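Local coordinates for cellulose biosynthesis protein BcsG (Salmonella typhimurium LT2, PDB 5OLT) that is required for cellulose biosynthesis, this chain being its extramembrane domain, which binds zinc and belongs to the alkaline phosphatase family, at residues R44-P49 with L324-V329; R108-S113 with Y131-L136; A23-A28 with I363-K368. One frame throughout, in Å; residues are numbered along the deposited sequence. Where two conformers were deposited one is given.

Contact 1 of 3, residues R44-P49 with L324-V329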
loop_
_atom_site.group_PDB
_atom_site.type_symbol
_atom_site.label_atom_id
_atom_site.label_comp_id
_atom_site.label_asym_id
_atom_site.label_seq_id
_atom_site.Cartn_x
_atom_site.Cartn_y
_atom_site.Cartn_z
ATOM N N ARG A 44 -7.746 2.816 16.439
ATOM C CA ARG A 44 -6.361 3.095 16.025
ATOM C C ARG A 44 -6.325 4.226 15.030
ATOM O O ARG A 44 -7.132 4.293 14.108
ATOM C CB ARG A 44 -5.732 1.854 15.356
ATOM C CG ARG A 44 -5.723 0.638 16.237
ATOM C CD ARG A 44 -5.118 -0.564 15.522
ATOM N NE ARG A 44 -3.659 -0.512 15.571
ATOM C CZ ARG A 44 -2.869 -1.468 15.078
ATOM N NH1 ARG A 44 -3.372 -2.472 14.367
ATOM N NH2 ARG A 44 -1.554 -1.369 15.217
ATOM N N LYS A 45 -5.360 5.127 15.227
ATOM C CA LYS A 45 -5.154 6.215 14.280
ATOM C C LYS A 45 -3.726 6.686 14.418
ATOM O O LYS A 45 -3.108 6.549 15.478
ATOM C CB LYS A 45 -6.164 7.357 14.485
ATOM C CG LYS A 45 -5.945 8.187 15.724
ATOM C CD LYS A 45 -6.841 9.423 15.710
ATOM C CE LYS A 45 -6.417 10.401 16.811
ATOM N NZ LYS A 45 -7.076 11.737 16.721
ATOM N N THR A 46 -3.233 7.210 13.313
ATOM C CA THR A 46 -1.999 7.979 13.313
ATOM C C THR A 46 -2.345 9.382 13.752
ATOM O O THR A 46 -3.240 10.014 13.232
ATOM C CB THR A 46 -1.440 8.043 11.901
ATOM O OG1 THR A 46 -1.379 6.718 11.403
ATOM C CG2 THR A 46 -0.068 8.676 11.903
ATOM N N THR A 47 -1.611 9.905 14.698
ATOM C CA THR A 47 -1.857 11.332 15.003
ATOM C C THR A 47 -0.865 12.215 14.260
ATOM O O THR A 47 0.345 12.087 14.457
ATOM C CB THR A 47 -1.835 11.609 16.502
ATOM O OG1 THR A 47 -2.887 10.841 17.098
ATOM C CG2 THR A 47 -2.103 13.074 16.783
ATOM N N PHE A 48 -1.399 13.031 13.356
ATOM C CA PHE A 48 -0.624 14.101 12.709
ATOM C C PHE A 48 -0.502 15.323 13.616
ATOM O O PHE A 48 -1.395 15.585 14.431
ATOM C CB PHE A 48 -1.226 14.453 11.355
ATOM C CG PHE A 48 -0.891 13.453 10.289
ATOM C CD1 PHE A 48 -1.583 12.234 10.206
ATOM C CD2 PHE A 48 0.144 13.710 9.384
ATOM C CE1 PHE A 48 -1.236 11.309 9.248
ATOM C CE2 PHE A 48 0.508 12.774 8.435
ATOM C CZ PHE A 48 -0.201 11.568 8.342
ATOM N N PRO A 49 0.607 16.073 13.493
ATOM C CA PRO A 49 0.701 17.320 14.277
ATOM C C PRO A 49 -0.346 18.338 13.832
ATOM O O PRO A 49 -0.809 18.301 12.679
ATOM C CB PRO A 49 2.088 17.856 13.919
ATOM C CG PRO A 49 2.419 17.214 12.602
ATOM C CD PRO A 49 1.811 15.836 12.678
ATOM N N LEU A 324 4.883 5.771 9.024
ATOM C CA LEU A 324 6.146 6.226 8.455
ATOM C C LEU A 324 6.027 7.629 7.878
ATOM O O LEU A 324 6.967 8.441 8.038
ATOM C CB LEU A 324 6.637 5.242 7.368
ATOM C CG LEU A 324 7.239 3.935 7.930
ATOM C CD1 LEU A 324 7.373 2.923 6.810
ATOM C CD2 LEU A 324 8.596 4.168 8.621
ATOM N N VAL A 325 4.882 7.955 7.259
ATOM C CA VAL A 325 4.640 9.313 6.776
ATOM C C VAL A 325 4.658 10.320 7.927
ATOM O O VAL A 325 5.306 11.369 7.796
ATOM C CB VAL A 325 3.353 9.413 5.900
ATOM C CG1 VAL A 325 3.052 10.878 5.525
ATOM C CG2 VAL A 325 3.517 8.543 4.638
ATOM N N VAL A 326 3.964 10.047 9.028
ATOM C CA VAL A 326 3.985 11.057 10.067
ATOM C C VAL A 326 5.405 11.217 10.640
ATOM O O VAL A 326 5.797 12.354 10.930
ATOM C CB VAL A 326 2.893 10.799 11.112
ATOM C CG1 VAL A 326 3.313 9.753 12.117
ATOM C CG2 VAL A 326 2.483 12.081 11.805
ATOM N N ARG A 327 6.180 10.117 10.724
ATOM C CA ARG A 327 7.578 10.194 11.219
ATOM C C ARG A 327 8.418 11.080 10.313
ATOM O O ARG A 327 9.359 11.742 10.787
ATOM C CB ARG A 327 8.190 8.797 11.370
ATOM C CG ARG A 327 7.473 8.024 12.481
ATOM C CD ARG A 327 8.068 6.664 12.690
ATOM N NE ARG A 327 7.344 5.944 13.749
ATOM C CZ ARG A 327 7.752 4.774 14.244
ATOM N NH1 ARG A 327 8.879 4.211 13.818
ATOM N NH2 ARG A 327 7.026 4.147 15.164
ATOM N N ALA A 328 8.047 11.169 9.041
ATOM C CA ALA A 328 8.778 11.999 8.078
ATOM C C ALA A 328 8.200 13.371 7.858
ATOM O O ALA A 328 8.833 14.170 7.177
ATOM C CB ALA A 328 8.818 11.275 6.751
ATOM N N VAL A 329 6.985 13.641 8.375
ATOM C CA VAL A 329 6.194 14.768 7.832
ATOM C C VAL A 329 6.796 16.163 8.042
ATOM O O VAL A 329 6.581 17.047 7.206
ATOM C CB VAL A 329 4.694 14.726 8.309
ATOM C CG1 VAL A 329 4.557 15.218 9.746
ATOM C CG2 VAL A 329 3.796 15.507 7.370
#

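Contact 2 of 3, residues R108-S113 with Y131-L136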
loop_
_atom_site.group_PDB
_atom_site.type_symbol
_atom_site.label_atom_id
_atom_site.label_comp_id
_atom_site.label_asym_id
_atom_site.label_seq_id
_atom_site.Cartn_x
_atom_site.Cartn_y
_atom_site.Cartn_z
ATOM N N ARG A 108 -8.740 1.670 0.868
ATOM C CA ARG A 108 -8.046 1.310 2.100
ATOM C C ARG A 108 -6.732 2.110 2.226
ATOM O O ARG A 108 -6.402 2.596 3.295
ATOM C CB ARG A 108 -7.792 -0.183 2.150
ATOM C CG ARG A 108 -9.067 -0.987 2.390
ATOM C CD ARG A 108 -8.806 -2.491 2.480
ATOM N NE ARG A 108 -10.063 -3.212 2.773
ATOM C CZ ARG A 108 -10.655 -3.237 3.972
ATOM N NH1 ARG A 108 -10.100 -2.665 5.043
ATOM N NH2 ARG A 108 -11.849 -3.849 4.102
ATOM N N LEU A 109 -5.982 2.211 1.140
ATOM C CA LEU A 109 -4.737 2.973 1.169
ATOM C C LEU A 109 -4.992 4.464 1.416
ATOM O O LEU A 109 -4.280 5.094 2.216
ATOM C CB LEU A 109 -4.013 2.788 -0.179
ATOM C CG LEU A 109 -2.709 3.582 -0.408
ATOM C CD1 LEU A 109 -1.688 3.432 0.702
ATOM C CD2 LEU A 109 -2.108 3.096 -1.705
ATOM N N LEU A 110 -6.018 5.025 0.766
ATOM C CA LEU A 110 -6.346 6.436 0.976
ATOM C C LEU A 110 -6.838 6.706 2.405
ATOM O O LEU A 110 -6.653 7.815 2.926
ATOM C CB LEU A 110 -7.323 6.967 -0.102
ATOM C CG LEU A 110 -6.667 6.944 -1.492
ATOM C CD1 LEU A 110 -7.722 7.072 -2.558
ATOM C CD2 LEU A 110 -5.629 8.042 -1.641
ATOM N N ARG A 111 -7.329 5.659 3.078
ATOM C CA ARG A 111 -7.762 5.772 4.469
ATOM C C ARG A 111 -6.712 5.186 5.430
ATOM O O ARG A 111 -7.028 4.725 6.527
ATOM C CB ARG A 111 -9.132 5.128 4.664
ATOM C CG ARG A 111 -10.239 5.821 3.893
ATOM C CD ARG A 111 -11.586 5.189 4.208
ATOM N NE ARG A 111 -12.608 5.789 3.362
ATOM C CZ ARG A 111 -13.904 5.549 3.510
ATOM N NH1 ARG A 111 -14.312 4.752 4.508
ATOM N NH2 ARG A 111 -14.759 6.175 2.694
ATOM N N ALA A 112 -5.412 5.267 5.046
ATOM C CA ALA A 112 -4.356 4.607 5.815
ATOM C C ALA A 112 -4.159 5.131 7.255
ATOM O O ALA A 112 -3.487 4.454 8.034
ATOM C CB ALA A 112 -3.014 4.729 5.090
ATOM N N SER A 113 -4.677 6.347 7.564
ATOM C CA SER A 113 -4.362 6.946 8.862
ATOM C C SER A 113 -5.252 6.471 10.002
ATOM O O SER A 113 -4.997 6.853 11.139
ATOM C CB SER A 113 -4.375 8.463 8.751
ATOM O OG SER A 113 -3.380 8.900 7.795
ATOM N N TYR A 131 -8.085 10.065 6.373
ATOM C CA TYR A 131 -7.668 10.228 4.984
ATOM C C TYR A 131 -6.264 10.781 4.931
ATOM O O TYR A 131 -6.042 11.950 5.211
ATOM C CB TYR A 131 -8.636 11.109 4.195
ATOM C CG TYR A 131 -10.036 10.546 4.106
ATOM C CD1 TYR A 131 -10.935 10.701 5.170
ATOM C CD2 TYR A 131 -10.458 9.876 2.957
ATOM C CE1 TYR A 131 -12.231 10.203 5.086
ATOM C CE2 TYR A 131 -11.761 9.363 2.876
ATOM C CZ TYR A 131 -12.633 9.568 3.939
ATOM O OH TYR A 131 -13.928 9.069 3.902
ATOM N N LEU A 132 -5.311 9.905 4.598
ATOM C CA LEU A 132 -3.896 10.265 4.636
ATOM C C LEU A 132 -3.595 11.566 3.861
ATOM O O LEU A 132 -2.857 12.458 4.370
ATOM C CB LEU A 132 -3.081 9.104 4.047
ATOM C CG LEU A 132 -1.573 9.331 3.850
ATOM C CD1 LEU A 132 -0.914 9.554 5.227
ATOM C CD2 LEU A 132 -0.988 8.119 3.098
ATOM N N PHE A 133 -4.103 11.673 2.642
ATOM C CA PHE A 133 -3.830 12.833 1.795
ATOM C C PHE A 133 -4.507 14.094 2.320
ATOM O O PHE A 133 -3.981 15.196 2.112
ATOM C CB PHE A 133 -4.140 12.552 0.315
ATOM C CG PHE A 133 -3.142 11.628 -0.319
ATOM C CD1 PHE A 133 -3.244 10.246 -0.166
ATOM C CD2 PHE A 133 -2.078 12.151 -1.049
ATOM C CE1 PHE A 133 -2.290 9.397 -0.734
ATOM C CE2 PHE A 133 -1.134 11.314 -1.639
ATOM C CZ PHE A 133 -1.227 9.944 -1.475
ATOM N N ASP A 134 -5.635 13.945 3.030
ATOM C CA ASP A 134 -6.258 15.127 3.653
ATOM C C ASP A 134 -5.452 15.617 4.830
ATOM O O ASP A 134 -5.315 16.830 5.030
ATOM C CB ASP A 134 -7.666 14.789 4.095
ATOM C CG ASP A 134 -8.638 14.787 2.947
ATOM O OD1 ASP A 134 -8.304 15.313 1.846
ATOM O OD2 ASP A 134 -9.758 14.265 3.149
ATOM N N ASN A 135 -4.910 14.683 5.609
ATOM C CA ASN A 135 -4.020 15.028 6.711
ATOM C C ASN A 135 -2.831 15.809 6.159
ATOM O O ASN A 135 -2.409 16.804 6.758
ATOM C CB ASN A 135 -3.548 13.763 7.452
ATOM C CG ASN A 135 -4.684 13.083 8.223
ATOM O OD1 ASN A 135 -5.614 13.751 8.706
ATOM N ND2 ASN A 135 -4.628 11.773 8.337
ATOM N N LEU A 136 -2.292 15.370 5.019
ATOM C CA LEU A 136 -1.170 16.101 4.435
ATOM C C LEU A 136 -1.587 17.436 3.836
ATOM O O LEU A 136 -0.867 18.447 3.999
ATOM C CB LEU A 136 -0.485 15.214 3.397
ATOM C CG LEU A 136 0.173 13.990 4.028
ATOM C CD1 LEU A 136 0.575 13.045 2.897
ATOM C CD2 LEU A 136 1.380 14.364 4.912
HETATM O O HOH W 1 -6.271 10.194 1.620
#

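Contact 3 of 3, residues A23-A28 with I363-K368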
loop_
_atom_site.group_PDB
_atom_site.type_symbol
_atom_site.label_atom_id
_atom_site.label_comp_id
_atom_site.label_asym_id
_atom_site.label_seq_id
_atom_site.Cartn_x
_atom_site.Cartn_y
_atom_site.Cartn_z
ATOM N N ALA A 23 -8.261 -19.154 21.964
ATOM C CA ALA A 23 -9.480 -19.997 21.925
ATOM C C ALA A 23 -9.453 -21.001 20.748
ATOM O O ALA A 23 -8.864 -20.688 19.681
ATOM C CB ALA A 23 -10.732 -19.131 21.838
ATOM N N PRO A 24 -10.096 -22.182 20.899
ATOM C CA PRO A 24 -10.089 -23.147 19.785
ATOM C C PRO A 24 -10.805 -22.609 18.542
ATOM O O PRO A 24 -11.731 -21.806 18.682
ATOM C CB PRO A 24 -10.795 -24.379 20.370
ATOM C CG PRO A 24 -10.614 -24.217 21.832
ATOM C CD PRO A 24 -10.773 -22.758 22.087
ATOM N N PRO A 25 -10.348 -22.998 17.340
ATOM C CA PRO A 25 -10.882 -22.428 16.099
ATOM C C PRO A 25 -12.308 -22.864 15.653
ATOM O O PRO A 25 -12.515 -23.325 14.530
ATOM C CB PRO A 25 -9.828 -22.830 15.061
ATOM C CG PRO A 25 -9.259 -24.108 15.591
ATOM C CD PRO A 25 -9.187 -23.873 17.073
ATOM N N THR A 26 -13.294 -22.628 16.487
ATOM C CA THR A 26 -14.682 -22.891 16.142
ATOM C C THR A 26 -15.263 -21.702 15.387
ATOM O O THR A 26 -14.725 -20.572 15.464
ATOM C CB THR A 26 -15.520 -23.093 17.414
ATOM O OG1 THR A 26 -15.494 -21.863 18.163
ATOM C CG2 THR A 26 -14.948 -24.244 18.268
ATOM N N THR A 27 -16.377 -21.889 14.700
ATOM C CA THR A 27 -17.025 -20.742 14.026
ATOM C C THR A 27 -17.312 -19.597 15.018
ATOM O O THR A 27 -17.047 -18.418 14.720
ATOM C CB THR A 27 -18.248 -21.177 13.183
ATOM O OG1 THR A 27 -17.775 -21.718 11.945
ATOM C CG2 THR A 27 -19.162 -20.009 12.839
ATOM N N ALA A 28 -17.851 -19.930 16.198
ATOM C CA ALA A 28 -18.164 -18.894 17.167
ATOM C C ALA A 28 -16.912 -18.119 17.588
ATOM O O ALA A 28 -16.941 -16.891 17.670
ATOM C CB ALA A 28 -18.884 -19.474 18.399
ATOM N N ILE A 363 -9.041 -14.804 7.112
ATOM C CA ILE A 363 -8.157 -14.536 8.269
ATOM C C ILE A 363 -7.149 -15.654 8.427
ATOM O O ILE A 363 -7.312 -16.742 7.856
ATOM C CB ILE A 363 -8.945 -14.366 9.607
ATOM C CG1 ILE A 363 -9.554 -15.702 10.073
ATOM C CG2 ILE A 363 -10.016 -13.271 9.417
ATOM C CD1 ILE A 363 -10.297 -15.629 11.416
ATOM N N GLN A 364 -6.097 -15.364 9.191
ATOM C CA GLN A 364 -5.178 -16.384 9.693
ATOM C C GLN A 364 -5.507 -16.588 11.158
ATOM O O GLN A 364 -5.564 -15.627 11.909
ATOM C CB GLN A 364 -3.726 -15.949 9.537
ATOM C CG GLN A 364 -3.270 -15.805 8.102
ATOM C CD GLN A 364 -2.864 -17.120 7.467
ATOM O OE1 GLN A 364 -2.771 -18.146 8.127
ATOM N NE2 GLN A 364 -2.590 -17.075 6.191
ATOM N N TYR A 365 -5.729 -17.820 11.565
ATOM C CA TYR A 365 -6.083 -18.082 12.976
ATOM C C TYR A 365 -5.238 -19.256 13.411
ATOM O O TYR A 365 -5.315 -20.330 12.794
ATOM C CB TYR A 365 -7.588 -18.400 13.127
ATOM C CG TYR A 365 -8.025 -18.381 14.575
ATOM C CD1 TYR A 365 -7.861 -19.520 15.374
ATOM C CD2 TYR A 365 -8.577 -17.219 15.153
ATOM C CE1 TYR A 365 -8.222 -19.504 16.724
ATOM C CE2 TYR A 365 -8.914 -17.182 16.502
ATOM C CZ TYR A 365 -8.751 -18.341 17.276
ATOM O OH TYR A 365 -9.102 -18.315 18.613
ATOM N N GLN A 366 -4.421 -19.032 14.450
ATOM C CA GLN A 366 -3.417 -19.990 14.902
ATOM C C GLN A 366 -2.595 -20.515 13.727
ATOM O O GLN A 366 -2.337 -21.719 13.596
ATOM C CB GLN A 366 -4.060 -21.115 15.717
ATOM C CG GLN A 366 -4.643 -20.599 17.020
ATOM C CD GLN A 366 -5.356 -21.662 17.824
ATOM O OE1 GLN A 366 -5.395 -22.822 17.440
ATOM N NE2 GLN A 366 -5.930 -21.264 18.939
ATOM N N GLY A 367 -2.244 -19.577 12.840
ATOM C CA GLY A 367 -1.319 -19.843 11.738
ATOM C C GLY A 367 -1.920 -20.535 10.529
ATOM O O GLY A 367 -1.174 -20.913 9.628
ATOM N N LYS A 368 -3.248 -20.680 10.479
ATOM C CA LYS A 368 -3.898 -21.391 9.375
ATOM C C LYS A 368 -4.939 -20.453 8.762
ATOM O O LYS A 368 -5.602 -19.722 9.492
ATOM C CB LYS A 368 -4.611 -22.651 9.874
ATOM C CG LYS A 368 -3.680 -23.666 10.560
ATOM C CD LYS A 368 -4.413 -24.897 11.108
ATOM C CE LYS A 368 -5.292 -25.589 10.060
ATOM N NZ LYS A 368 -5.165 -27.076 10.112
#

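Contact 1 of 3, residues R44-P49 with L324-V329
F48 and V326 bring the two backbones to their closest approach, with 6.1 Å between their CA atoms, where an extended piece of chain passes over helix 318-328. Residues 44-49 have no regular secondary structure, although their phi and psi values are all those of extended chain, whereas residues 324-328 belong to helix 318-328. V329 N bonds back to V326 O. Joining the two pieces is a task for side chains, and V326 is the central one. It occurs in two conformers, and what follows holds for one of them. V326 CG2 stands over a face of the F48 ring, a CH-pi contact 3.9 Å from the ring centroid and 19° off the normal, displaced toward the rim. The same methyl also meets P49 CD. The other branch, V326 CG1, faces CG2 of T46 tip to tip at 3.6 Å.

Behind this layer lies the alpha/beta core of the alkaline phosphatase family, in which helices flank a mixed sheet. V325 and L324 of helix 318-328 rest on M260 of strand 259-265, so the loop after helix 27-42 packs on a helix that itself lies on the sheet, and F48 also touches L132 and N135 of helix 132-138.

F48 sets CG beside its backbone N, chi1 -77°, and this carries the ring back toward the helix although its CB does not aim there. Near the plane of the ring, V325 CG1 comes to 4.3 Å from F48 CE2, and V329 CG2 approaches the same edge atom at 4.4 Å. P49 meets V329 tip to tip, with P49 CD 4.1 Å from V329 CG1. T46 turns its hydroxyl away from this apolar surface to hydrogen-bond S322 OG, one turn earlier on the same helix.

Contact 2 of 3, residues R108-S113 with Y131-L136
L110 O, close to the end of helix 102-110, gathers the polar interactions of this buried contact. It accepts the amide of L132 in the first turn of helix 132-138, with L132 N 3.0 Å away, an N-H...O angle of 146° and the donor tilted 22° from the carbonyl plane. Water 1 donates to L110 O at 2.7 Å and accepts from F133 N at 2.8 Å, extending the junction to the next amide. Y131 CA adds a C-H...O contact of 3.3 Å to the same oxygen. The S113 hydroxyl, set against L132, is hydrogen-bonded to S322 OG, and disulfide C114-C130 ties together the residues next to S113 and Y131.

Flat groups meet at R111 and Y131, whose side chains run side by side in the same direction. R111 CG lies over one face of the phenol ring, and the extended chain beyond it brings the guanidinium to the hydroxyl, which sits above its face; the two planes are 63° apart. The polar ends are satisfied by backbone beyond the two segments: R111 NH2 bonds to N163 O, and Y131 OH to A126 N.

Apolar packing flanks the junction. L110 CD2 reaches F133 CD1 at 3.6 Å, while A112 CB lies 4.4 Å from L132 CD2.

The C-terminal carbonyl of one helix meets the first amide of another directly and the next through a water, a pairing of opposite helix ends that is probably electrostatically favourable and that satisfies polar backbone atoms in a buried place.

Contact 3 of 3, residues A23-A28 with I363-K368
A23 and Y365 meet where a loop leading into a helix runs past the tip of a hairpin: P25 centres an inverse gamma turn, closed by T26 N to P24 O, opposite a type I' turn from Y365 to K368, and the P25 and Y365 CA atoms are 7.2 Å apart.

The polar link is one short hydrogen bond, from Y365 OH to A23 O at 2.6 Å. Its C=O...donor angle is 122°, and the hydroxyl oxygen stands 35° out of the carbonyl plane rather than on a lone pair. A23 O lies at the edge of the Y365 ring and in its plane, 3.2 Å from Y365 CE1. Y365 holds CG anti to its own N, chi1 -168°, which sends the phenol outward from the strand end toward the loop. P25 CB packs obliquely on the ring, 3.9 Å from Y365 CD1, while W33 of helix 27-42 makes an edge-to-face stack with it.

Beside the tyrosine, the extended Q366 side chain crosses the proline ring at about a right angle, with Q366 OE1 4.0 Å from P25 CD. Its amide nitrogen passes close to A23 O at a poor angle and instead hydrogen-bonds Q21 O.

T26 is the N-cap of helix 27-42, its OG1 accepting from N29 N. Q366 and G367, both with positive phi, form the corner between strands 360-365 and 368-373. This is a type I' beta hairpin, here in the four-stranded antiparallel sheet near the C terminus, docked through its tyrosine on the lead-in to helix 27-42 and on W33 of that helix.

Overall arrangement
Contacts 1 and 2 are neighbours, their centres 10 Å apart, and they meet directly: T46 N lies 2.8 Å from S113 O, probably a hydrogen bond, and the F48 ring packs against S113 and N135. Helix 318-328 serves both, giving contact 1 V325 and V326 and contact 2 the hydroxyl partner of S113. Contact 2 is fully buried and combines a backbone hydrogen bond and a water bridge with side-chain packing; contact 1 is partly buried and held across its segments by apolar packing. Contact 3, about 32 and 31 Å from the others between centres, is a surface contact that combines one tyrosine hydrogen bond with proline packing. It links sequence near both chain ends, the other two falling between.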